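PDB 3H1T: type I site-specific restriction-modification system, R (Restriction) subunit from Vibrio vulnificus, which probably acts as the ATP-binding, DNA-binding restriction (HsdR) subunit of a type I enzyme, this fragment holding the N-terminal domain and the two helicase-like domains. Local coordinates for residues R200-M205 against G336-P341; A440-F445 against P500-T505; D85-V90 against L114-A119; S169-V174 against S219-S224. All blocks are in the same frame, centred on the assembly; numbering follows the deposited sequence.

Contact 1: residues R200-M205 against G336-P341; sequences RSLITM and GMTATP
Ser201 begins the pairing: its O takes the N-H of Gly336 at 2.7 Å, with 167° at the hydrogen. Leu202 holds CG opposite its own backbone N (chi1 -171°), which lays CD1 against the peptide of Gly336, 3.1 Å from its O; with no side chain on Gly336, the methyl can come this close. Ile203 bonds through both backbone groups, N to Gly336 O at 2.8 Å and O to Thr338 N at 2.9 Å, while its CD1 makes a loose apolar contact with Met337 CG at 4.4 Å. Thr204 stands beside Thr338 on the face shared with Leu202, OG1 lying 3.5 Å from the neighbour's CG2. Both hydroxyls bond elsewhere, that of Thr204 to Tyr350 and that of Thr338 to Glu310. Thr204 also sets CG2 3.7 Å from Thr340 O. Met205 N ends the series on Thr338 O at 3.0 Å. By sequence Met205 leads into the P-loop containing Lys211, and Thr338-Ala339-Thr340 is consistent with motif III of superfamily 2 helicases. Strand 200-205 lies between strands 333-338 and 358-360 of the parallel sheet, with helix 211-224 against Met205 and Met337 and helix 347-352 against Leu202 and Thr338.

Contact 2: residues A440-F445 against P500-T505; sequences AKTIVF and PVILTT
Thr442 and Val444 carry the backbone pairing of two parallel strands, each bonding through N and O to segment 500-505. Thr442 N reaches Val501 O in a short, straight bond of 2.6 Å (174° at the hydrogen), and Thr442 O receives Leu503 N at 2.9 Å. One step on, Val444 N donates to Leu503 O at 2.8 Å and Val444 O accepts from Thr505 N at 3.1 Å. CA-H groups of Lys441, Ile502, Ile443 and Thr504 add softer contacts to the same four carbonyls. These strands are neighbours in the core sheet of the second RecA-like domain, by sequence family that of a superfamily 2 helicase-like motor. By sequence, 443-445 is consistent with motif IV, and Thr504 and Thr505 lead into a stretch resembling motif V. Apolar contacts fall on both faces. On one, Ile502 folds CD1 back alongside Thr442, 3.6 Å from its CB, and its CG2 meets Val444 CG2 at 3.9 Å; Met433 of helix 422-436 packs against Thr442 and Ile502. On the other, Thr505 directs its methyl between its own backbone N and carbonyl carbon (OG1 at chi1 -173°), which brings CG2 within 3.6 Å of Phe445 CD1, approaching the ring at a slant. Polar ends look mostly outside the pair: Lys441 NZ bonds to Thr497 O and only weakly, at 3.5 Å, to Pro500 O, the hydroxyl of Thr442 serves Ala440 O and Asn520, and those of Thr504 and Thr505 reach the carbonyls of Ala452 and Val477.

Contact 3: residues D85-V90 against L114-A119; sequences DFPIAV and LGLKFA
Leu116 and Phe118 bring most of the apolar surface to strand 86-93. In Leu116, CG lies anti to the carbonyl carbon (chi1 -49°), which turns the two methyls onto the backbone of that strand: CD1 lies 3.6 Å from Ala89 O and 3.9 Å from Val90 CB, whereas CD2 sits nearer Pro87. Phe118 crosses Ile88 at a slant, CD2 being 3.9 Å from Ile88 CG1, and the carbonyl O of Ile88 meets the ring at its edge, in plane, 3.5 Å from CD2. Ala89 CB touches Phe118 CB at 3.8 Å. The two segments belong to a beta-alpha-beta crossover, strand 86-93, helix 104-114, strand 118-122, in which Gly115, with positive phi, ends the helix in a Schellman motif. A Glu-Ala-Lys sequence at the end of strand 86-93 is consistent with the PD-(D/E)XK nuclease fold expected in this part of HsdR. Polar links are few. Val90 N donates to Phe118 O at 3.2 Å, with a bent 147° at the hydrogen. Where the two segments stand farther apart, a water spans the gap, donating to Ile88 O at 2.7 Å and accepting from Lys117 N at 2.9 Å. On the other flank, Ile88 and Ala89 both pair with Leu80 in a classic beta bulge.

Contact 4: residues S169-V174 against S219-S224; sequences SPYHHV and SWKLWS
With CG opposite the backbone N in both His172 (chi1 178°) and Trp220 (chi1 -176°), the two side chains reach across to each other. His172 comes edge-on over the indole face, planes at 80°, its CD2 lying 3.7 Å from Trp220 CZ2. Its CB sits squarely above the five-membered ring, a CH-pi contact of 3.7 Å to the centroid. Pro170 O approaches the same indole from its edge, in plane, 3.4 Å from CD1. Here the linker between helices 164-167 and 181-195, which probably links the N-terminal domain to the first helicase-like domain, crosses helix 211-224, which begins at the P-loop lysine, Lys211, at Trp220, Lys221 and Ser224. Ser169 is held through its hydroxyl and its carbonyl. Its OG donates to Lys221 O at 2.8 Å, in the carbonyl plane on a lone pair, and its own O accepts from Lys221 NZ at 2.7 Å. The lysine reaches that carbonyl by bending twice near its tip, and the NZ also bonds to Leu167 O, so two backbone carbonyls hold the buried ammonium. Along the way Lys221 CD lies at the edge of the Tyr171 ring, 3.8 Å from CE1. The phenol of Tyr171 goes on to Asn188 of helix 181-195.

In the fold
Along the chain contact 3 closes first, contacts 4 and 1 then interleave, and contact 2 comes last. Contact 3 sits in the mixed sheet of the N-terminal domain, about 19 Å between centres from contact 4, which it touches directly through Asp85, bonded to Tyr171 N and His173 NE2. Contact 4 reaches contact 1 only along the chain, where helix 211-224 follows strand 200-205; their centres are about 21 Å and their nearest atoms about 9 Å apart. Contact 2 lies about 29 Å from contact 1 and about 43 Å from contact 3, centre to centre, consistent with two separate lobes of one helicase-like motor, contact 1 in the parallel sheet of the first and contact 2 in the sheet of the second.

Contact 1: residues R200-M205 against G336-P341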
loop_
_atom_site.group_PDB
_atom_site.type_symbol
_atom_site.label_atom_id
_atom_site.label_comp_id
_atom_site.label_asym_id
_atom_site.label_seq_id
_atom_site.Cartn_x
_atom_site.Cartn_y
_atom_site.Cartn_z
ATOM N N ARG A 200 11.024 -5.491 -17.518
ATOM C CA ARG A 200 10.982 -6.081 -16.182
ATOM C C ARG A 200 10.953 -4.966 -15.115
ATOM O O ARG A 200 11.998 -4.380 -14.828
ATOM C CB ARG A 200 12.251 -6.962 -16.036
ATOM C CG ARG A 200 12.174 -8.228 -15.148
ATOM C CD ARG A 200 11.682 -9.497 -15.894
ATOM N NE ARG A 200 12.711 -10.267 -16.618
ATOM C CZ ARG A 200 13.771 -10.871 -16.064
ATOM N NH1 ARG A 200 13.988 -10.801 -14.757
ATOM N NH2 ARG A 200 14.606 -11.580 -16.822
ATOM N N SER A 201 9.790 -4.658 -14.533
ATOM C CA SER A 201 9.712 -3.594 -13.509
ATOM C C SER A 201 9.104 -4.010 -12.163
ATOM O O SER A 201 8.212 -4.861 -12.099
ATOM C CB SER A 201 8.895 -2.391 -14.006
ATOM O OG SER A 201 9.149 -2.068 -15.359
ATOM N N LEU A 202 9.562 -3.374 -11.089
ATOM C CA LEU A 202 9.047 -3.687 -9.758
ATOM C C LEU A 202 8.388 -2.484 -9.057
ATOM O O LEU A 202 8.835 -1.337 -9.193
ATOM C CB LEU A 202 10.176 -4.233 -8.877
ATOM C CG LEU A 202 9.756 -4.797 -7.516
ATOM C CD1 LEU A 202 8.712 -5.909 -7.719
ATOM C CD2 LEU A 202 10.990 -5.332 -6.782
ATOM N N ILE A 203 7.312 -2.759 -8.319
ATOM C CA ILE A 203 6.586 -1.743 -7.567
ATOM C C ILE A 203 6.383 -2.276 -6.158
ATOM O O ILE A 203 5.881 -3.379 -5.985
ATOM C CB ILE A 203 5.193 -1.484 -8.147
ATOM C CG1 ILE A 203 5.294 -1.176 -9.636
ATOM C CG2 ILE A 203 4.546 -0.334 -7.413
ATOM C CD1 ILE A 203 3.972 -1.193 -10.354
ATOM N N THR A 204 6.779 -1.502 -5.157
ATOM C CA THR A 204 6.605 -1.910 -3.773
ATOM C C THR A 204 5.555 -1.019 -3.121
ATOM O O THR A 204 5.686 0.207 -3.090
ATOM C CB THR A 204 7.913 -1.796 -2.971
ATOM O OG1 THR A 204 8.949 -2.507 -3.650
ATOM C CG2 THR A 204 7.730 -2.386 -1.576
HETATM N N MSE A 205 4.505 -1.646 -2.614
HETATM C CA MSE A 205 3.430 -0.923 -1.960
HETATM C C MSE A 205 3.012 -1.684 -0.710
HETATM O O MSE A 205 2.793 -2.893 -0.759
HETATM C CB MSE A 205 2.226 -0.787 -2.897
HETATM C CG MSE A 205 2.382 0.199 -4.062
HETATM SE SE MSE A 205 0.811 0.205 -5.230
HETATM C CE MSE A 205 -0.251 1.501 -4.291
ATOM N N GLY A 336 6.124 -6.567 -11.737
ATOM C CA GLY A 336 5.955 -7.248 -10.478
ATOM C C GLY A 336 5.616 -6.287 -9.351
ATOM O O GLY A 336 6.149 -5.174 -9.256
HETATM N N MSE A 337 4.703 -6.705 -8.486
HETATM C CA MSE A 337 4.325 -5.886 -7.352
HETATM C C MSE A 337 4.630 -6.709 -6.110
HETATM O O MSE A 337 4.431 -7.922 -6.101
HETATM C CB MSE A 337 2.841 -5.527 -7.420
HETATM C CG MSE A 337 2.407 -4.967 -8.771
HETATM SE SE MSE A 337 0.731 -4.018 -8.734
HETATM C CE MSE A 337 -0.505 -5.505 -8.538
ATOM N N THR A 338 5.130 -6.051 -5.068
ATOM C CA THR A 338 5.464 -6.724 -3.824
ATOM C C THR A 338 5.053 -5.807 -2.691
ATOM O O THR A 338 4.947 -4.600 -2.883
ATOM C CB THR A 338 6.985 -7.044 -3.754
ATOM O OG1 THR A 338 7.245 -7.895 -2.628
ATOM C CG2 THR A 338 7.809 -5.769 -3.634
ATOM N N ALA A 339 4.804 -6.363 -1.514
ATOM C CA ALA A 339 4.381 -5.549 -0.381
ATOM C C ALA A 339 5.489 -5.294 0.646
ATOM O O ALA A 339 5.302 -4.542 1.593
ATOM C CB ALA A 339 3.174 -6.203 0.297
ATOM N N THR A 340 6.643 -5.911 0.452
ATOM C CA THR A 340 7.749 -5.730 1.377
ATOM C C THR A 340 8.960 -5.200 0.612
ATOM O O THR A 340 9.179 -5.574 -0.539
ATOM C CB THR A 340 8.075 -7.069 2.090
ATOM O OG1 THR A 340 8.617 -7.994 1.151
ATOM C CG2 THR A 340 6.795 -7.691 2.646
ATOM N N PRO A 341 9.751 -4.303 1.232
ATOM C CA PRO A 341 10.931 -3.731 0.578
ATOM C C PRO A 341 12.110 -4.701 0.591
ATOM O O PRO A 341 12.046 -5.748 1.219
ATOM C CB PRO A 341 11.201 -2.495 1.410
ATOM C CG PRO A 341 10.924 -2.994 2.787
ATOM C CD PRO A 341 9.603 -3.756 2.595
#

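Contact 2: residues A440-F445 against P500-T505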
loop_
_atom_site.group_PDB
_atom_site.type_symbol
_atom_site.label_atom_id
_atom_site.label_comp_id
_atom_site.label_asym_id
_atom_site.label_seq_id
_atom_site.Cartn_x
_atom_site.Cartn_y
_atom_site.Cartn_z
ATOM N N ALA A 440 -13.311 -6.268 20.644
ATOM C CA ALA A 440 -12.396 -5.748 19.638
ATOM C C ALA A 440 -11.927 -6.972 18.847
ATOM O O ALA A 440 -11.361 -7.907 19.429
ATOM C CB ALA A 440 -11.218 -5.070 20.311
ATOM N N LYS A 441 -12.156 -6.981 17.536
ATOM C CA LYS A 441 -11.758 -8.129 16.729
ATOM C C LYS A 441 -10.268 -8.341 16.786
ATOM O O LYS A 441 -9.492 -7.425 16.528
ATOM C CB LYS A 441 -12.210 -7.968 15.286
ATOM C CG LYS A 441 -13.704 -8.167 15.096
ATOM C CD LYS A 441 -14.039 -8.320 13.623
ATOM C CE LYS A 441 -15.539 -8.148 13.345
ATOM N NZ LYS A 441 -16.418 -9.288 13.736
ATOM N N THR A 442 -9.889 -9.579 17.100
ATOM C CA THR A 442 -8.495 -9.982 17.293
ATOM C C THR A 442 -8.073 -11.233 16.520
ATOM O O THR A 442 -8.873 -12.140 16.330
ATOM C CB THR A 442 -8.257 -10.268 18.791
ATOM O OG1 THR A 442 -8.607 -9.107 19.551
ATOM C CG2 THR A 442 -6.815 -10.651 19.052
ATOM N N ILE A 443 -6.812 -11.286 16.103
ATOM C CA ILE A 443 -6.276 -12.441 15.383
ATOM C C ILE A 443 -5.029 -12.907 16.118
ATOM O O ILE A 443 -4.134 -12.112 16.381
ATOM C CB ILE A 443 -5.871 -12.100 13.914
ATOM C CG1 ILE A 443 -7.080 -11.603 13.121
ATOM C CG2 ILE A 443 -5.342 -13.364 13.211
ATOM C CD1 ILE A 443 -6.734 -11.122 11.729
ATOM N N VAL A 444 -4.948 -14.189 16.452
ATOM C CA VAL A 444 -3.779 -14.694 17.168
ATOM C C VAL A 444 -3.001 -15.685 16.322
ATOM O O VAL A 444 -3.510 -16.740 15.958
ATOM C CB VAL A 444 -4.192 -15.379 18.507
ATOM C CG1 VAL A 444 -2.945 -15.804 19.308
ATOM C CG2 VAL A 444 -5.031 -14.436 19.327
ATOM N N PHE A 445 -1.761 -15.338 16.016
ATOM C CA PHE A 445 -0.920 -16.187 15.192
ATOM C C PHE A 445 -0.116 -17.178 16.019
ATOM O O PHE A 445 0.857 -16.813 16.685
ATOM C CB PHE A 445 0.006 -15.317 14.350
ATOM C CG PHE A 445 -0.713 -14.538 13.292
ATOM C CD1 PHE A 445 -0.990 -15.114 12.060
ATOM C CD2 PHE A 445 -1.182 -13.256 13.557
ATOM C CE1 PHE A 445 -1.732 -14.428 11.101
ATOM C CE2 PHE A 445 -1.925 -12.559 12.601
ATOM C CZ PHE A 445 -2.200 -13.150 11.369
ATOM N N PRO A 500 -17.202 -13.946 15.059
ATOM C CA PRO A 500 -16.178 -14.188 16.084
ATOM C C PRO A 500 -15.419 -12.922 16.441
ATOM O O PRO A 500 -15.311 -11.996 15.633
ATOM C CB PRO A 500 -15.255 -15.211 15.420
ATOM C CG PRO A 500 -16.150 -15.910 14.447
ATOM C CD PRO A 500 -16.904 -14.744 13.858
ATOM N N VAL A 501 -14.891 -12.869 17.651
ATOM C CA VAL A 501 -14.118 -11.720 18.052
ATOM C C VAL A 501 -12.638 -12.078 17.878
ATOM O O VAL A 501 -11.848 -11.278 17.391
ATOM C CB VAL A 501 -14.427 -11.349 19.508
ATOM C CG1 VAL A 501 -13.597 -10.156 19.927
ATOM C CG2 VAL A 501 -15.898 -11.039 19.644
ATOM N N ILE A 502 -12.296 -13.313 18.236
ATOM C CA ILE A 502 -10.935 -13.818 18.153
ATOM C C ILE A 502 -10.792 -14.971 17.182
ATOM O O ILE A 502 -11.522 -15.951 17.279
ATOM C CB ILE A 502 -10.440 -14.420 19.489
ATOM C CG1 ILE A 502 -11.000 -13.645 20.685
ATOM C CG2 ILE A 502 -8.925 -14.463 19.478
ATOM C CD1 ILE A 502 -10.478 -12.296 20.804
ATOM N N LEU A 503 -9.847 -14.870 16.262
ATOM C CA LEU A 503 -9.583 -15.956 15.336
ATOM C C LEU A 503 -8.165 -16.431 15.643
ATOM O O LEU A 503 -7.269 -15.613 15.859
ATOM C CB LEU A 503 -9.624 -15.494 13.873
ATOM C CG LEU A 503 -10.905 -15.078 13.138
ATOM C CD1 LEU A 503 -10.563 -14.832 11.661
ATOM C CD2 LEU A 503 -11.945 -16.173 13.255
ATOM N N THR A 504 -7.959 -17.739 15.699
ATOM C CA THR A 504 -6.624 -18.259 15.932
ATOM C C THR A 504 -6.262 -18.943 14.618
ATOM O O THR A 504 -7.131 -19.486 13.923
ATOM C CB THR A 504 -6.583 -19.281 17.078
ATOM O OG1 THR A 504 -7.365 -20.423 16.727
ATOM C CG2 THR A 504 -7.148 -18.672 18.344
ATOM N N THR A 505 -4.987 -18.894 14.270
ATOM C CA THR A 505 -4.518 -19.501 13.049
ATOM C C THR A 505 -3.023 -19.729 13.242
ATOM O O THR A 505 -2.489 -19.507 14.324
ATOM C CB THR A 505 -4.737 -18.531 11.875
ATOM O OG1 THR A 505 -4.420 -19.178 10.645
ATOM C CG2 THR A 505 -3.850 -17.317 12.046
#

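Contact 3: residues D85-V90 against L114-A119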
loop_
_atom_site.group_PDB
_atom_site.type_symbol
_atom_site.label_atom_id
_atom_site.label_comp_id
_atom_site.label_asym_id
_atom_site.label_seq_id
_atom_site.Cartn_x
_atom_site.Cartn_y
_atom_site.Cartn_z
ATOM N N ASP A 85 -5.923 13.480 -16.176
ATOM C CA ASP A 85 -5.299 12.348 -15.512
ATOM C C ASP A 85 -3.786 12.388 -15.603
ATOM O O ASP A 85 -3.131 11.353 -15.468
ATOM C CB ASP A 85 -5.802 11.036 -16.124
ATOM C CG ASP A 85 -7.275 10.803 -15.874
ATOM O OD1 ASP A 85 -7.724 11.087 -14.746
ATOM O OD2 ASP A 85 -7.983 10.327 -16.789
ATOM N N PHE A 86 -3.232 13.577 -15.827
ATOM C CA PHE A 86 -1.781 13.685 -15.937
ATOM C C PHE A 86 -1.161 14.950 -15.333
ATOM O O PHE A 86 -0.885 15.924 -16.039
ATOM C CB PHE A 86 -1.367 13.526 -17.408
ATOM C CG PHE A 86 0.093 13.205 -17.605
ATOM C CD1 PHE A 86 1.046 14.218 -17.676
ATOM C CD2 PHE A 86 0.515 11.885 -17.742
ATOM C CE1 PHE A 86 2.387 13.915 -17.883
ATOM C CE2 PHE A 86 1.854 11.578 -17.952
ATOM C CZ PHE A 86 2.786 12.593 -18.023
ATOM N N PRO A 87 -0.937 14.951 -14.011
ATOM C CA PRO A 87 -0.330 16.088 -13.316
ATOM C C PRO A 87 1.115 16.257 -13.807
ATOM O O PRO A 87 1.755 15.280 -14.199
ATOM C CB PRO A 87 -0.418 15.673 -11.844
ATOM C CG PRO A 87 -0.381 14.188 -11.899
ATOM C CD PRO A 87 -1.288 13.879 -13.065
ATOM N N ILE A 88 1.643 17.472 -13.805
ATOM C CA ILE A 88 2.994 17.642 -14.280
ATOM C C ILE A 88 3.879 18.620 -13.503
ATOM O O ILE A 88 5.093 18.508 -13.555
ATOM C CB ILE A 88 2.985 18.019 -15.797
ATOM C CG1 ILE A 88 4.408 17.901 -16.375
ATOM C CG2 ILE A 88 2.402 19.416 -15.975
ATOM C CD1 ILE A 88 4.462 17.792 -17.892
ATOM N N ALA A 89 3.294 19.564 -12.776
ATOM C CA ALA A 89 4.090 20.515 -11.988
ATOM C C ALA A 89 3.394 20.991 -10.714
ATOM O O ALA A 89 2.204 20.758 -10.508
ATOM C CB ALA A 89 4.488 21.732 -12.842
ATOM N N VAL A 90 4.141 21.676 -9.862
ATOM C CA VAL A 90 3.565 22.168 -8.622
ATOM C C VAL A 90 4.115 23.549 -8.261
ATOM O O VAL A 90 5.265 23.866 -8.568
ATOM C CB VAL A 90 3.810 21.131 -7.479
ATOM C CG1 VAL A 90 5.288 21.065 -7.115
ATOM C CG2 VAL A 90 2.936 21.464 -6.288
ATOM N N LEU A 114 4.800 14.035 -4.914
ATOM C CA LEU A 114 3.800 13.803 -5.947
ATOM C C LEU A 114 4.394 13.211 -7.223
ATOM O O LEU A 114 3.682 12.996 -8.200
ATOM C CB LEU A 114 3.088 15.114 -6.272
ATOM C CG LEU A 114 2.323 15.829 -5.156
ATOM C CD1 LEU A 114 2.012 17.238 -5.605
ATOM C CD2 LEU A 114 1.045 15.080 -4.810
ATOM N N GLY A 115 5.694 12.960 -7.227
ATOM C CA GLY A 115 6.322 12.394 -8.406
ATOM C C GLY A 115 6.409 13.308 -9.612
ATOM O O GLY A 115 6.332 12.836 -10.754
ATOM N N LEU A 116 6.580 14.606 -9.378
ATOM C CA LEU A 116 6.643 15.568 -10.476
ATOM C C LEU A 116 8.071 15.986 -10.764
ATOM O O LEU A 116 8.939 15.896 -9.897
ATOM C CB LEU A 116 5.818 16.810 -10.151
ATOM C CG LEU A 116 4.412 16.432 -9.656
ATOM C CD1 LEU A 116 3.621 17.688 -9.376
ATOM C CD2 LEU A 116 3.680 15.551 -10.673
ATOM N N LYS A 117 8.306 16.434 -11.995
ATOM C CA LYS A 117 9.626 16.857 -12.455
ATOM C C LYS A 117 9.790 18.369 -12.535
ATOM O O LYS A 117 10.853 18.846 -12.918
ATOM C CB LYS A 117 9.892 16.281 -13.849
ATOM C CG LYS A 117 10.882 15.136 -13.916
ATOM C CD LYS A 117 10.347 13.875 -13.258
ATOM C CE LYS A 117 11.316 12.697 -13.437
ATOM N NZ LYS A 117 11.995 12.294 -12.171
ATOM N N PHE A 118 8.757 19.128 -12.194
ATOM C CA PHE A 118 8.862 20.581 -12.253
ATOM C C PHE A 118 8.319 21.245 -10.991
ATOM O O PHE A 118 7.209 20.962 -10.553
ATOM C CB PHE A 118 8.136 21.100 -13.499
ATOM C CG PHE A 118 8.635 20.483 -14.772
ATOM C CD1 PHE A 118 9.901 20.800 -15.269
ATOM C CD2 PHE A 118 7.894 19.485 -15.408
ATOM C CE1 PHE A 118 10.433 20.121 -16.373
ATOM C CE2 PHE A 118 8.407 18.800 -16.513
ATOM C CZ PHE A 118 9.683 19.116 -16.996
ATOM N N ALA A 119 9.106 22.130 -10.399
ATOM C CA ALA A 119 8.668 22.797 -9.185
ATOM C C ALA A 119 8.860 24.303 -9.265
ATOM O O ALA A 119 9.874 24.771 -9.774
ATOM C CB ALA A 119 9.433 22.232 -7.978
HETATM O O HOH W 1 6.348 16.150 -14.162
#

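Contact 4: residues S169-V174 against S219-S224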
loop_
_atom_site.group_PDB
_atom_site.type_symbol
_atom_site.label_atom_id
_atom_site.label_comp_id
_atom_site.label_asym_id
_atom_site.label_seq_id
_atom_site.Cartn_x
_atom_site.Cartn_y
_atom_site.Cartn_z
ATOM N N SER A 169 -3.261 8.077 -22.172
ATOM C CA SER A 169 -4.508 7.308 -22.182
ATOM C C SER A 169 -5.215 7.507 -20.840
ATOM O O SER A 169 -4.634 7.260 -19.795
ATOM C CB SER A 169 -4.176 5.828 -22.424
ATOM O OG SER A 169 -5.329 5.006 -22.391
ATOM N N PRO A 170 -6.483 7.958 -20.861
ATOM C CA PRO A 170 -7.313 8.218 -19.676
ATOM C C PRO A 170 -7.511 7.060 -18.707
ATOM O O PRO A 170 -7.527 5.896 -19.111
ATOM C CB PRO A 170 -8.645 8.696 -20.284
ATOM C CG PRO A 170 -8.222 9.326 -21.595
ATOM C CD PRO A 170 -7.235 8.280 -22.090
ATOM N N TYR A 171 -7.621 7.384 -17.421
ATOM C CA TYR A 171 -7.885 6.380 -16.412
ATOM C C TYR A 171 -9.337 6.031 -16.647
ATOM O O TYR A 171 -10.024 6.638 -17.479
ATOM C CB TYR A 171 -7.786 6.934 -14.970
ATOM C CG TYR A 171 -6.420 7.294 -14.468
ATOM C CD1 TYR A 171 -5.281 6.634 -14.924
ATOM C CD2 TYR A 171 -6.270 8.273 -13.503
ATOM C CE1 TYR A 171 -4.012 6.948 -14.425
ATOM C CE2 TYR A 171 -5.012 8.598 -12.995
ATOM C CZ TYR A 171 -3.889 7.935 -13.461
ATOM O OH TYR A 171 -2.654 8.285 -12.976
ATOM N N HIS A 172 -9.811 5.058 -15.890
ATOM C CA HIS A 172 -11.197 4.679 -15.963
ATOM C C HIS A 172 -11.740 5.326 -14.688
ATOM O O HIS A 172 -11.319 4.970 -13.584
ATOM C CB HIS A 172 -11.324 3.166 -15.934
ATOM C CG HIS A 172 -12.739 2.695 -15.960
ATOM N ND1 HIS A 172 -13.501 2.567 -14.820
ATOM C CD2 HIS A 172 -13.555 2.385 -16.995
ATOM C CE1 HIS A 172 -14.725 2.200 -15.149
ATOM N NE2 HIS A 172 -14.784 2.082 -16.465
ATOM N N HIS A 173 -12.661 6.284 -14.820
ATOM C CA HIS A 173 -13.164 6.996 -13.643
ATOM C C HIS A 173 -14.561 6.790 -13.084
ATOM O O HIS A 173 -15.438 6.202 -13.710
ATOM C CB HIS A 173 -12.956 8.500 -13.817
ATOM C CG HIS A 173 -11.573 8.960 -13.491
ATOM N ND1 HIS A 173 -11.007 8.791 -12.246
ATOM C CD2 HIS A 173 -10.655 9.611 -14.240
ATOM C CE1 HIS A 173 -9.798 9.322 -12.243
ATOM N NE2 HIS A 173 -9.560 9.826 -13.440
ATOM N N VAL A 174 -14.719 7.331 -11.872
ATOM C CA VAL A 174 -15.961 7.313 -11.100
ATOM C C VAL A 174 -16.537 5.928 -10.882
ATOM O O VAL A 174 -15.945 5.123 -10.156
ATOM C CB VAL A 174 -17.036 8.173 -11.772
ATOM C CG1 VAL A 174 -18.250 8.268 -10.861
ATOM C CG2 VAL A 174 -16.473 9.560 -12.063
ATOM N N SER A 219 -3.406 -1.621 -16.919
ATOM C CA SER A 219 -4.042 -2.459 -17.933
ATOM C C SER A 219 -4.999 -1.636 -18.780
ATOM O O SER A 219 -4.960 -1.694 -20.007
ATOM C CB SER A 219 -4.826 -3.593 -17.271
ATOM O OG SER A 219 -4.041 -4.230 -16.281
ATOM N N TRP A 220 -5.861 -0.867 -18.130
ATOM C CA TRP A 220 -6.812 -0.060 -18.871
ATOM C C TRP A 220 -6.092 0.946 -19.775
ATOM O O TRP A 220 -6.380 1.026 -20.972
ATOM C CB TRP A 220 -7.767 0.648 -17.904
ATOM C CG TRP A 220 -8.845 1.417 -18.585
ATOM C CD1 TRP A 220 -8.886 2.762 -18.786
ATOM C CD2 TRP A 220 -10.057 0.891 -19.141
ATOM N NE1 TRP A 220 -10.046 3.113 -19.427
ATOM C CE2 TRP A 220 -10.785 1.983 -19.657
ATOM C CE3 TRP A 220 -10.597 -0.397 -19.253
ATOM C CZ2 TRP A 220 -12.034 1.832 -20.273
ATOM C CZ3 TRP A 220 -11.842 -0.549 -19.868
ATOM C CH2 TRP A 220 -12.544 0.564 -20.370
ATOM N N LYS A 221 -5.140 1.691 -19.219
ATOM C CA LYS A 221 -4.402 2.675 -20.005
ATOM C C LYS A 221 -3.811 2.060 -21.275
ATOM O O LYS A 221 -4.076 2.537 -22.379
ATOM C CB LYS A 221 -3.285 3.327 -19.166
ATOM C CG LYS A 221 -3.748 4.495 -18.292
ATOM C CD LYS A 221 -2.615 5.112 -17.472
ATOM C CE LYS A 221 -1.576 5.827 -18.336
ATOM N NZ LYS A 221 -2.069 7.091 -18.940
ATOM N N LEU A 222 -3.024 0.998 -21.122
ATOM C CA LEU A 222 -2.402 0.343 -22.269
ATOM C C LEU A 222 -3.396 -0.374 -23.186
ATOM O O LEU A 222 -3.224 -0.368 -24.404
ATOM C CB LEU A 222 -1.348 -0.647 -21.788
ATOM C CG LEU A 222 -0.111 -0.051 -21.116
ATOM C CD1 LEU A 222 0.497 -1.075 -20.179
ATOM C CD2 LEU A 222 0.877 0.388 -22.171
ATOM N N TRP A 223 -4.436 -0.978 -22.615
ATOM C CA TRP A 223 -5.425 -1.699 -23.418
ATOM C C TRP A 223 -6.211 -0.767 -24.338
ATOM O O TRP A 223 -6.127 -0.848 -25.566
ATOM C CB TRP A 223 -6.406 -2.445 -22.509
ATOM C CG TRP A 223 -7.413 -3.269 -23.260
ATOM C CD1 TRP A 223 -7.165 -4.374 -24.035
ATOM C CD2 TRP A 223 -8.831 -3.076 -23.282
ATOM N NE1 TRP A 223 -8.343 -4.878 -24.533
ATOM C CE2 TRP A 223 -9.381 -4.098 -24.086
ATOM C CE3 TRP A 223 -9.693 -2.137 -22.701
ATOM C CZ2 TRP A 223 -10.757 -4.207 -24.319
ATOM C CZ3 TRP A 223 -11.065 -2.247 -22.934
ATOM C CH2 TRP A 223 -11.579 -3.275 -23.735
ATOM N N SER A 224 -6.982 0.122 -23.731
ATOM C CA SER A 224 -7.790 1.057 -24.485
ATOM C C SER A 224 -6.986 1.845 -25.514
ATOM O O SER A 224 -7.544 2.306 -26.505
ATOM C CB SER A 224 -8.497 2.013 -23.518
ATOM O OG SER A 224 -7.597 2.501 -22.541
#